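PDB 6IJ2: EAL domain protein from Vibrio cholerae serotype O1, which degrades the cyclic dinucleotides c-di-GMP and cGAMP as a phosphodiesterase and is captured here with the linear dinucleotide 5'-pGpG and calcium ions. Local coordinates for residues L92-L97 and E123-E128; F127-A132 and F153-D158. The protein carries 1 engineered substitution. All coordinates share one frame; numbering follows the deposited sequence.

Interaction 1: residues L92-L97 and E123-E128; sequences LSINFL and ENIMFE. With CA (calcium ion), chain J; nucleotides of chain B.
E128 lays its extended side chain alongside S93 and brings its carboxylate across the amide end of N95, the two flat groups turned 76° against each other. The crossing puts one oxygen of each group on the same calcium ion: N95 OD1 binds it at 2.4 Å and E128 OE2 at 2.3 Å. The other carboxylate oxygen, OE1, takes a very short hydrogen bond of 2.5 Å from S93 OG and also pairs with K179 in a salt bridge. With chi1 at -165°, S93 turns its hydroxyl away from its own backbone N and over to E128, while M126 CE lies 3.3 Å from that OG. S93 suits this place because its short side chain carries a hydroxyl that reaches the E128 carboxylate. On the metal side, N95 CB packs 3.7 Å from C2 of the G2 base of chain B.

These residues share one face of two parallel strands, in a register that pairs L92 with I125 and N95 with E128. The rungs run from L92 N to N124 O at 2.8 Å up to F96 N on E128 O. The opposite face is apolar: I94 CB rests 3.9 Å from F127 CE1 as the two side chains lie side by side, and I94 CD1 meets I125 CG2. Gripped at both oxygens, the E128 carboxylate has little freedom to rotate, which would keep OE2 aimed at the metal.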
ATOM      1  N   LEU A  92     -21.634   8.782  12.560  1.00 28.86           N
ATOM      2  CA  LEU A  92     -21.949   8.683  11.141  1.00 29.70           C
ATOM      3  C   LEU A  92     -20.642   8.761  10.352  1.00 26.90           C
ATOM      4  O   LEU A  92     -19.908   9.751  10.454  1.00 30.44           O
ATOM      5  CB  LEU A  92     -22.920   9.792  10.726  1.00 30.39           C
ATOM      6  CG  LEU A  92     -23.220   9.885   9.226  1.00 32.06           C
ATOM      7  CD1 LEU A  92     -23.928   8.617   8.738  1.00 32.13           C
ATOM      8  CD2 LEU A  92     -23.979  11.135   8.851  1.00 36.13           C
ATOM      9  N   SER A  93     -20.352   7.728   9.565  1.00 26.20           N
ATOM     10  CA  SER A  93     -19.094   7.641   8.824  1.00 26.53           C
ATOM     11  C   SER A  93     -19.386   7.807   7.342  1.00 31.48           C
ATOM     12  O   SER A  93     -20.221   7.086   6.789  1.00 33.01           O
ATOM     13  CB  SER A  93     -18.391   6.318   9.088  1.00 27.61           C
ATOM     14  OG  SER A  93     -17.035   6.370   8.666  1.00 33.44           O
ATOM     15  N   ILE A  94     -18.709   8.761   6.708  1.00 31.54           N
ATOM     16  CA  ILE A  94     -18.991   9.148   5.331  1.00 29.63           C
ATOM     17  C   ILE A  94     -17.739   8.923   4.508  1.00 31.61           C
ATOM     18  O   ILE A  94     -16.633   9.268   4.938  1.00 30.69           O
ATOM     19  CB  ILE A  94     -19.451  10.614   5.220  1.00 29.63           C
ATOM     20  CG1 ILE A  94     -20.716  10.818   6.055  1.00 29.54           C
ATOM     21  CG2 ILE A  94     -19.722  10.995   3.759  1.00 31.75           C
ATOM     22  CD1 ILE A  94     -21.059  12.281   6.298  1.00 32.46           C
ATOM     23  N   ASN A  95     -17.919   8.343   3.329  1.00 30.39           N
ATOM     24  CA  ASN A  95     -16.800   8.106   2.427  1.00 32.34           C
ATOM     25  C   ASN A  95     -16.437   9.401   1.716  1.00 42.21           C
ATOM     26  O   ASN A  95     -17.306  10.066   1.147  1.00 41.04           O
ATOM     27  CB  ASN A  95     -17.155   7.031   1.400  1.00 32.95           C
ATOM     28  CG  ASN A  95     -17.239   5.645   2.011  1.00 37.44           C
ATOM     29  OD1 ASN A  95     -16.220   5.001   2.253  1.00 40.16           O
ATOM     30  ND2 ASN A  95     -18.457   5.177   2.259  1.00 31.74           N
ATOM     31  N   PHE A  96     -15.165   9.774   1.759  1.00 36.65           N
ATOM     32  CA  PHE A  96     -14.723  11.012   1.132  1.00 47.13           C
ATOM     33  C   PHE A  96     -14.277  10.678  -0.283  1.00 53.75           C
ATOM     34  O   PHE A  96     -13.279   9.978  -0.472  1.00 49.24           O
ATOM     35  CB  PHE A  96     -13.604  11.668   1.939  1.00 50.36           C
ATOM     36  CG  PHE A  96     -13.323  13.108   1.562  1.00 53.83           C
ATOM     37  CD1 PHE A  96     -13.612  13.598   0.294  1.00 60.67           C
ATOM     38  CD2 PHE A  96     -12.758  13.971   2.483  1.00 56.00           C
ATOM     39  CE1 PHE A  96     -13.337  14.909  -0.046  1.00 61.98           C
ATOM     40  CE2 PHE A  96     -12.485  15.286   2.150  1.00 59.82           C
ATOM     41  CZ  PHE A  96     -12.774  15.754   0.884  1.00 62.29           C
ATOM     42  N   LEU A  97     -15.013  11.195  -1.269  1.00 64.83           N
ATOM     43  CA  LEU A  97     -14.720  10.990  -2.679  1.00 71.41           C
ATOM     44  C   LEU A  97     -13.265  11.351  -2.977  1.00 75.63           C
ATOM     45  O   LEU A  97     -12.855  12.497  -2.730  1.00 83.29           O
ATOM     46  CB  LEU A  97     -15.661  11.830  -3.542  1.00 74.20           C
ATOM     47  CG  LEU A  97     -15.524  11.667  -5.059  1.00 77.83           C
ATOM     48  CD1 LEU A  97     -16.230  10.406  -5.542  1.00 72.63           C
ATOM     49  CD2 LEU A  97     -16.039  12.896  -5.794  1.00 85.55           C
ATOM     50  N   GLU A 123     -18.505  16.329  15.852  1.00 41.46           N
ATOM     51  CA  GLU A 123     -17.682  15.327  16.507  1.00 37.28           C
ATOM     52  C   GLU A 123     -18.236  13.916  16.341  1.00 34.01           C
ATOM     53  O   GLU A 123     -17.504  12.940  16.574  1.00 36.22           O
ATOM     54  CB  GLU A 123     -17.534  15.690  17.993  1.00 49.16           C
ATOM     55  CG  GLU A 123     -18.707  16.469  18.591  1.00 62.55           C
ATOM     56  CD  GLU A 123     -18.733  17.947  18.193  1.00 60.42           C
ATOM     57  OE1 GLU A 123     -17.699  18.634  18.318  1.00 67.03           O
ATOM     58  OE2 GLU A 123     -19.790  18.407  17.721  1.00 63.66           O
ATOM     59  N   ASN A 124     -19.502  13.775  15.946  1.00 33.27           N
ATOM     60  CA  ASN A 124     -20.053  12.460  15.655  1.00 30.34           C
ATOM     61  C   ASN A 124     -20.031  12.126  14.168  1.00 34.44           C
ATOM     62  O   ASN A 124     -20.643  11.134  13.758  1.00 31.79           O
ATOM     63  CB  ASN A 124     -21.477  12.342  16.181  1.00 30.95           C
ATOM     64  CG  ASN A 124     -21.534  12.276  17.695  1.00 41.32           C
ATOM     65  OD1 ASN A 124     -20.513  12.346  18.377  1.00 41.79           O
ATOM     66  ND2 ASN A 124     -22.735  12.150  18.226  1.00 35.46           N
ATOM     67  N   ILE A 125     -19.355  12.932  13.352  1.00 31.53           N
ATOM     68  CA  ILE A 125     -19.196  12.661  11.926  1.00 30.68           C
ATOM     69  C   ILE A 125     -17.754  12.235  11.672  1.00 32.54           C
ATOM     70  O   ILE A 125     -16.812  12.935  12.065  1.00 31.58           O
ATOM     71  CB  ILE A 125     -19.586  13.883  11.073  1.00 32.13           C
ATOM     72  CG1 ILE A 125     -21.069  14.211  11.256  1.00 33.16           C
ATOM     73  CG2 ILE A 125     -19.273  13.637   9.586  1.00 32.21           C
ATOM     74  CD1 ILE A 125     -21.489  15.531  10.621  1.00 36.66           C
ATOM     75  N   MET A 126     -17.582  11.083  11.030  1.00 28.31           N
ATOM     76  CA  MET A 126     -16.262  10.547  10.683  1.00 27.47           C
ATOM     77  C   MET A 126     -16.151  10.490   9.173  1.00 34.14           C
ATOM     78  O   MET A 126     -17.080  10.037   8.504  1.00 35.52           O
ATOM     79  CB  MET A 126     -16.027   9.161  11.267  1.00 25.98           C
ATOM     80  CG  MET A 126     -14.653   8.582  10.903  1.00 30.46           C
ATOM     81  SD  MET A 126     -14.098   7.204  11.919  1.00 32.88           S
ATOM     82  CE  MET A 126     -15.138   5.862  11.356  1.00 30.94           C
ATOM     83  N   PHE A 127     -15.028  10.960   8.637  1.00 29.42           N
ATOM     84  CA  PHE A 127     -14.784  10.895   7.202  1.00 29.43           C
ATOM     85  C   PHE A 127     -13.756   9.815   6.920  1.00 30.51           C
ATOM     86  O   PHE A 127     -12.693   9.787   7.545  1.00 29.10           O
ATOM     87  CB  PHE A 127     -14.322  12.247   6.657  1.00 34.64           C
ATOM     88  CG  PHE A 127     -15.455  13.207   6.425  1.00 34.20           C
ATOM     89  CD1 PHE A 127     -16.256  13.076   5.301  1.00 36.56           C
ATOM     90  CD2 PHE A 127     -15.749  14.210   7.340  1.00 33.62           C
ATOM     91  CE1 PHE A 127     -17.317  13.933   5.093  1.00 38.80           C
ATOM     92  CE2 PHE A 127     -16.803  15.078   7.125  1.00 36.55           C
ATOM     93  CZ  PHE A 127     -17.590  14.937   6.015  1.00 35.14           C
ATOM     94  N   GLU A 128     -14.082   8.925   5.987  1.00 27.61           N
ATOM     95  CA  GLU A 128     -13.185   7.845   5.583  1.00 26.78           C
ATOM     96  C   GLU A 128     -12.457   8.236   4.309  1.00 28.56           C
ATOM     97  O   GLU A 128     -13.091   8.614   3.316  1.00 35.52           O
ATOM     98  CB  GLU A 128     -13.957   6.541   5.373  1.00 30.98           C
ATOM     99  CG  GLU A 128     -14.834   6.197   6.560  1.00 28.75           C
ATOM    100  CD  GLU A 128     -15.492   4.845   6.436  1.00 30.07           C
ATOM    101  OE1 GLU A 128     -16.190   4.451   7.388  1.00 29.38           O
ATOM    102  OE2 GLU A 128     -15.306   4.174   5.393  1.00 29.68           O
TER
HETATM  103 CA    CA J 602     -15.545   3.053   3.429  1.00 26.47          CA
ATOM    104  P     G B   2     -21.008  -0.816  -1.638  1.00 48.41           P
ATOM    105  OP1   G B   2     -21.907  -0.261  -0.685  1.00 47.10           O
ATOM    106  OP2   G B   2     -21.517  -1.427  -2.821  1.00 50.86           O
ATOM    107  O5'   G B   2     -19.958   0.270  -2.085  1.00 48.70           O
ATOM    108  C5'   G B   2     -19.136   0.095  -3.233  1.00 50.75           C
ATOM    109  C4'   G B   2     -18.101   1.183  -3.286  1.00 51.06           C
ATOM    110  O4'   G B   2     -18.760   2.464  -3.327  1.00 51.26           O
ATOM    111  C3'   G B   2     -17.143   1.241  -2.096  1.00 49.23           C
ATOM    112  O3'   G B   2     -15.806   1.467  -2.499  1.00 50.68           O
ATOM    113  C2'   G B   2     -17.614   2.466  -1.327  1.00 48.04           C
ATOM    114  O2'   G B   2     -16.630   3.145  -0.594  1.00 47.48           O
ATOM    115  C1'   G B   2     -18.121   3.348  -2.460  1.00 49.99           C
ATOM    116  N9    G B   2     -19.105   4.292  -1.964  1.00 49.39           N
ATOM    117  C8    G B   2     -20.311   4.002  -1.385  1.00 48.27           C
ATOM    118  N7    G B   2     -20.948   5.059  -0.973  1.00 48.33           N
ATOM    119  C5    G B   2     -20.099   6.107  -1.275  1.00 49.50           C
ATOM    120  C6    G B   2     -20.245   7.497  -1.063  1.00 50.50           C
ATOM    121  O6    G B   2     -21.172   8.095  -0.530  1.00 50.98           O
ATOM    122  N1    G B   2     -19.152   8.205  -1.533  1.00 52.14           N
ATOM    123  C2    G B   2     -18.050   7.646  -2.121  1.00 54.68           C
ATOM    124  N2    G B   2     -17.094   8.494  -2.498  1.00 58.08           N
ATOM    125  N3    G B   2     -17.907   6.354  -2.340  1.00 51.86           N
ATOM    126  C4    G B   2     -18.959   5.648  -1.894  1.00 50.21           C
TER
HETATM  127  O   HOH W   1     -15.794   1.011   4.499  1.00 27.32           O

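Interaction 2: residues F127-A132 and F153-D158; sequences FEFTEA and FQTAID. With CA (calcium ion), chain J; CA (calcium ion), chain L; CA (calcium ion), chain I; nucleotides of chain B.
The strands of 127-132 and 153-158 run parallel, their axes approaching to 4.7 Å at an angle of 26°, and the ladder alternates from F127 N to Q154 O, A156 N to F127 O, F129 N to A156 O and, at its end, D158 N to F129 O. F127 stands edge-on to F153 in a T-shaped stack, with planes at 73° and CE2 lying 3.5 Å from F153 CD1 over one face. F129 instead has the A156 carbonyl oxygen at its ring edge and T155 CG2 4.1 Å from its CE1, a flat ring filling the ground between strand and helix 139-151.

Strand 125-129, helix 139-151 and strand 154-160 form one beta-alpha-beta unit of the TIM-type barrel of EAL domains: F127, F129, T155 and I157 face the outer helices, whereas E128 and A156 face inward. A156, a small residue on this face, has its CB 4.4 Å from E128 CG.

At the strand ends the chemistry changes. With chi1 at -164° the D158 carboxylate swings toward strand 127-129 and grips one calcium with both oxygens, and OD1 also binds a second calcium at 2.3 Å. A third ion takes T130 OG1 at 2.8 Å, and water 2 hydrogen-bonds that hydroxyl at 2.6 Å. The 5'-phosphate of G1 contributes one oxygen to each of these three ions.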
ATOM      1  N   PHE A 127     -15.028  10.960   8.637  1.00 29.42           N
ATOM      2  CA  PHE A 127     -14.784  10.895   7.202  1.00 29.43           C
ATOM      3  C   PHE A 127     -13.756   9.815   6.920  1.00 30.51           C
ATOM      4  O   PHE A 127     -12.693   9.787   7.545  1.00 29.10           O
ATOM      5  CB  PHE A 127     -14.322  12.247   6.657  1.00 34.64           C
ATOM      6  CG  PHE A 127     -15.455  13.207   6.425  1.00 34.20           C
ATOM      7  CD1 PHE A 127     -16.256  13.076   5.301  1.00 36.56           C
ATOM      8  CD2 PHE A 127     -15.749  14.210   7.340  1.00 33.62           C
ATOM      9  CE1 PHE A 127     -17.317  13.933   5.093  1.00 38.80           C
ATOM     10  CE2 PHE A 127     -16.803  15.078   7.125  1.00 36.55           C
ATOM     11  CZ  PHE A 127     -17.590  14.937   6.015  1.00 35.14           C
ATOM     12  N   GLU A 128     -14.082   8.925   5.987  1.00 27.61           N
ATOM     13  CA  GLU A 128     -13.185   7.845   5.583  1.00 26.78           C
ATOM     14  C   GLU A 128     -12.457   8.236   4.309  1.00 28.56           C
ATOM     15  O   GLU A 128     -13.091   8.614   3.316  1.00 35.52           O
ATOM     16  CB  GLU A 128     -13.957   6.541   5.373  1.00 30.98           C
ATOM     17  CG  GLU A 128     -14.834   6.197   6.560  1.00 28.75           C
ATOM     18  CD  GLU A 128     -15.492   4.845   6.436  1.00 30.07           C
ATOM     19  OE1 GLU A 128     -16.190   4.451   7.388  1.00 29.38           O
ATOM     20  OE2 GLU A 128     -15.306   4.174   5.393  1.00 29.68           O
ATOM     21  N   PHE A 129     -11.133   8.126   4.335  1.00 30.37           N
ATOM     22  CA  PHE A 129     -10.279   8.675   3.290  1.00 32.95           C
ATOM     23  C   PHE A 129      -9.718   7.542   2.439  1.00 34.97           C
ATOM     24  O   PHE A 129      -9.094   6.612   2.966  1.00 34.59           O
ATOM     25  CB  PHE A 129      -9.152   9.512   3.898  1.00 29.39           C
ATOM     26  CG  PHE A 129      -9.600  10.869   4.378  1.00 34.74           C
ATOM     27  CD1 PHE A 129     -10.150  11.019   5.639  1.00 35.00           C
ATOM     28  CD2 PHE A 129      -9.457  11.988   3.574  1.00 40.77           C
ATOM     29  CE1 PHE A 129     -10.568  12.260   6.096  1.00 36.55           C
ATOM     30  CE2 PHE A 129      -9.874  13.237   4.020  1.00 45.40           C
ATOM     31  CZ  PHE A 129     -10.432  13.373   5.284  1.00 41.60           C
ATOM     32  N   THR A 130      -9.970   7.621   1.135  1.00 35.97           N
ATOM     33  CA  THR A 130      -9.385   6.752   0.127  1.00 37.57           C
ATOM     34  C   THR A 130      -8.614   7.618  -0.858  1.00 43.91           C
ATOM     35  O   THR A 130      -9.093   8.679  -1.272  1.00 43.10           O
ATOM     36  CB  THR A 130     -10.455   5.951  -0.638  1.00 46.11           C
ATOM     37  OG1 THR A 130     -11.229   5.161   0.274  1.00 39.26           O
ATOM     38  CG2 THR A 130      -9.798   5.028  -1.660  1.00 46.37           C
ATOM     39  N   GLU A 131      -7.423   7.162  -1.228  1.00 45.88           N
ATOM     40  CA  GLU A 131      -6.594   7.890  -2.177  1.00 42.67           C
ATOM     41  C   GLU A 131      -7.151   7.765  -3.593  1.00 41.45           C
ATOM     42  O   GLU A 131      -7.727   6.742  -3.969  1.00 43.98           O
ATOM     43  CB  GLU A 131      -5.162   7.361  -2.130  1.00 46.22           C
ATOM     44  CG  GLU A 131      -4.596   7.209  -0.722  1.00 43.85           C
ATOM     45  CD  GLU A 131      -4.811   5.813  -0.135  1.00 51.29           C
ATOM     46  OE1 GLU A 131      -5.954   5.309  -0.185  1.00 45.75           O
ATOM     47  OE2 GLU A 131      -3.831   5.217   0.374  1.00 46.49           O
ATOM     48  N   ALA A 132      -6.969   8.827  -4.383  1.00 42.39           N
ATOM     49  CA  ALA A 132      -7.414   8.806  -5.769  1.00 52.92           C
ATOM     50  C   ALA A 132      -6.387   8.159  -6.685  1.00 61.14           C
ATOM     51  O   ALA A 132      -6.759   7.545  -7.692  1.00 71.89           O
ATOM     52  CB  ALA A 132      -7.709  10.227  -6.248  1.00 55.95           C
ATOM     53  N   PHE A 153     -14.037  16.973  13.207  1.00 40.79           N
ATOM     54  CA  PHE A 153     -14.418  15.703  12.600  1.00 38.52           C
ATOM     55  C   PHE A 153     -13.524  14.568  13.081  1.00 35.66           C
ATOM     56  O   PHE A 153     -12.348  14.764  13.396  1.00 39.82           O
ATOM     57  CB  PHE A 153     -14.334  15.794  11.073  1.00 35.47           C
ATOM     58  CG  PHE A 153     -15.363  16.694  10.478  1.00 34.89           C
ATOM     59  CD1 PHE A 153     -16.694  16.306  10.435  1.00 34.57           C
ATOM     60  CD2 PHE A 153     -15.016  17.940   9.981  1.00 37.83           C
ATOM     61  CE1 PHE A 153     -17.661  17.136   9.900  1.00 36.18           C
ATOM     62  CE2 PHE A 153     -15.987  18.785   9.451  1.00 48.41           C
ATOM     63  CZ  PHE A 153     -17.306  18.381   9.404  1.00 43.33           C
ATOM     64  N   GLN A 154     -14.099  13.368  13.144  1.00 32.11           N
ATOM     65  CA  GLN A 154     -13.300  12.159  13.234  1.00 33.12           C
ATOM     66  C   GLN A 154     -12.831  11.772  11.831  1.00 31.15           C
ATOM     67  O   GLN A 154     -13.468  12.119  10.833  1.00 30.87           O
ATOM     68  CB  GLN A 154     -14.110  11.024  13.868  1.00 33.51           C
ATOM     69  CG  GLN A 154     -14.426  11.243  15.350  1.00 37.43           C
ATOM     70  CD  GLN A 154     -13.189  11.101  16.223  1.00 40.47           C
ATOM     71  OE1 GLN A 154     -12.549  10.050  16.245  1.00 49.97           O
ATOM     72  NE2 GLN A 154     -12.840  12.165  16.930  1.00 49.58           N
ATOM     73  N   THR A 155     -11.681  11.105  11.758  1.00 28.54           N
ATOM     74  CA  THR A 155     -11.087  10.708  10.482  1.00 27.17           C
ATOM     75  C   THR A 155     -10.647   9.257  10.521  1.00 26.97           C
ATOM     76  O   THR A 155     -10.253   8.735  11.572  1.00 28.07           O
ATOM     77  CB  THR A 155      -9.875  11.576  10.113  1.00 28.42           C
ATOM     78  OG1 THR A 155      -8.831  11.359  11.072  1.00 28.39           O
ATOM     79  CG2 THR A 155     -10.275  13.061  10.112  1.00 32.41           C
ATOM     80  N   ALA A 156     -10.656   8.627   9.339  1.00 27.93           N
ATOM     81  CA  ALA A 156     -10.233   7.241   9.186  1.00 29.91           C
ATOM     82  C   ALA A 156      -9.534   7.039   7.854  1.00 26.46           C
ATOM     83  O   ALA A 156      -9.937   7.624   6.842  1.00 25.71           O
ATOM     84  CB  ALA A 156     -11.418   6.267   9.259  1.00 31.39           C
ATOM     85  N   ILE A 157      -8.510   6.187   7.856  1.00 24.96           N
ATOM     86  CA  ILE A 157      -7.990   5.612   6.615  1.00 26.42           C
ATOM     87  C   ILE A 157      -8.880   4.428   6.249  1.00 23.71           C
ATOM     88  O   ILE A 157      -9.053   3.503   7.040  1.00 25.87           O
ATOM     89  CB  ILE A 157      -6.521   5.189   6.770  1.00 28.49           C
ATOM     90  CG1 ILE A 157      -5.658   6.434   6.994  1.00 31.47           C
ATOM     91  CG2 ILE A 157      -6.047   4.416   5.546  1.00 25.83           C
ATOM     92  CD1 ILE A 157      -4.220   6.134   7.218  1.00 45.60           C
ATOM     93  N   ASP A 158      -9.480   4.480   5.063  1.00 25.86           N
ATOM     94  CA  ASP A 158     -10.519   3.518   4.692  1.00 27.06           C
ATOM     95  C   ASP A 158      -9.939   2.165   4.274  1.00 28.98           C
ATOM     96  O   ASP A 158     -10.470   1.105   4.632  1.00 33.60           O
ATOM     97  CB  ASP A 158     -11.353   4.130   3.563  1.00 31.21           C
ATOM     98  CG  ASP A 158     -12.690   3.432   3.337  1.00 30.76           C
ATOM     99  OD1 ASP A 158     -12.973   2.382   3.944  1.00 28.38           O
ATOM    100  OD2 ASP A 158     -13.481   3.981   2.551  1.00 33.08           O
TER
HETATM  101 CA    CA J 602     -15.545   3.053   3.429  1.00 26.47          CA
HETATM  102 CA    CA L 604     -12.611   2.804  -0.246  1.00 84.33          CA
HETATM  103 CA    CA I 601     -12.296   0.217   3.380  1.00 29.69          CA
ATOM    104  OP3   G B   1     -14.226  -0.073   2.087  1.00 44.09           O
ATOM    105  P     G B   1     -15.071   0.456   1.049  1.00 45.15           P
ATOM    106  OP1   G B   1     -15.799   1.599   1.505  1.00 44.57           O
ATOM    107  OP2   G B   1     -14.225   0.621  -0.086  1.00 47.43           O
ATOM    108  O5'   G B   1     -16.040  -0.745   0.746  1.00 45.04           O
ATOM    109  C5'   G B   1     -17.392  -0.746   1.191  1.00 44.08           C
ATOM    110  C4'   G B   1     -18.162  -1.837   0.485  1.00 45.19           C
ATOM    111  O4'   G B   1     -17.987  -3.080   1.191  1.00 45.46           O
ATOM    112  C3'   G B   1     -19.678  -1.634   0.369  1.00 45.65           C
ATOM    113  O3'   G B   1     -20.172  -1.870  -0.934  1.00 47.42           O
ATOM    114  C2'   G B   1     -20.242  -2.698   1.300  1.00 44.70           C
ATOM    115  O2'   G B   1     -21.468  -3.252   0.923  1.00 56.29           O
ATOM    116  C1'   G B   1     -19.188  -3.785   1.186  1.00 45.20           C
ATOM    117  N9    G B   1     -19.189  -4.701   2.317  1.00 45.30           N
ATOM    118  C8    G B   1     -19.465  -4.396   3.626  1.00 42.91           C
ATOM    119  N7    G B   1     -19.377  -5.425   4.418  1.00 42.87           N
ATOM    120  C5    G B   1     -19.012  -6.468   3.584  1.00 44.39           C
ATOM    121  C6    G B   1     -18.762  -7.833   3.877  1.00 45.38           C
ATOM    122  O6    G B   1     -18.827  -8.406   4.955  1.00 44.99           O
ATOM    123  N1    G B   1     -18.429  -8.548   2.736  1.00 47.41           N
ATOM    124  C2    G B   1     -18.337  -8.015   1.478  1.00 48.98           C
ATOM    125  N2    G B   1     -17.984  -8.859   0.513  1.00 50.93           N
ATOM    126  N3    G B   1     -18.552  -6.744   1.195  1.00 47.49           N
ATOM    127  C4    G B   1     -18.882  -6.033   2.287  1.00 45.43           C
TER
HETATM  128  O   HOH W   2     -13.395   6.368   1.175  1.00 36.80           O
HETATM  129  O   HOH W   3     -11.098  -1.158   1.925  1.00 27.81           O
HETATM  130  O   HOH W   1     -15.794   1.011   4.499  1.00 27.32           O
HETATM  131  O   HOH W   4     -13.892   3.892  -1.945  1.00 69.41           O

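Overall arrangement
Interactions 1 and 2 share strand 125-129, which is the middle of three neighbouring parallel strands, and their centres lie about 7 Å apart. Successive beta-alpha-beta units thus bring three metal ligands together at the strand ends: N95 OD1 of interaction 1 lies 2.9 Å from D158 OD2 of interaction 2, and E128, common to both, binds the same calcium, joined by E45 from strand 41-49. On the outer face the two contacts also meet, with F96 CD2 3.3 Å from F129 CE2. In the sheet itself, I125 O probably accepts a hydrogen bond from Q154 N at 3.0 Å. The pGpG spans the site: G2 packs on interaction 1, while the G1 phosphate binds the calcium shared by both contacts and the two further ions of interaction 2.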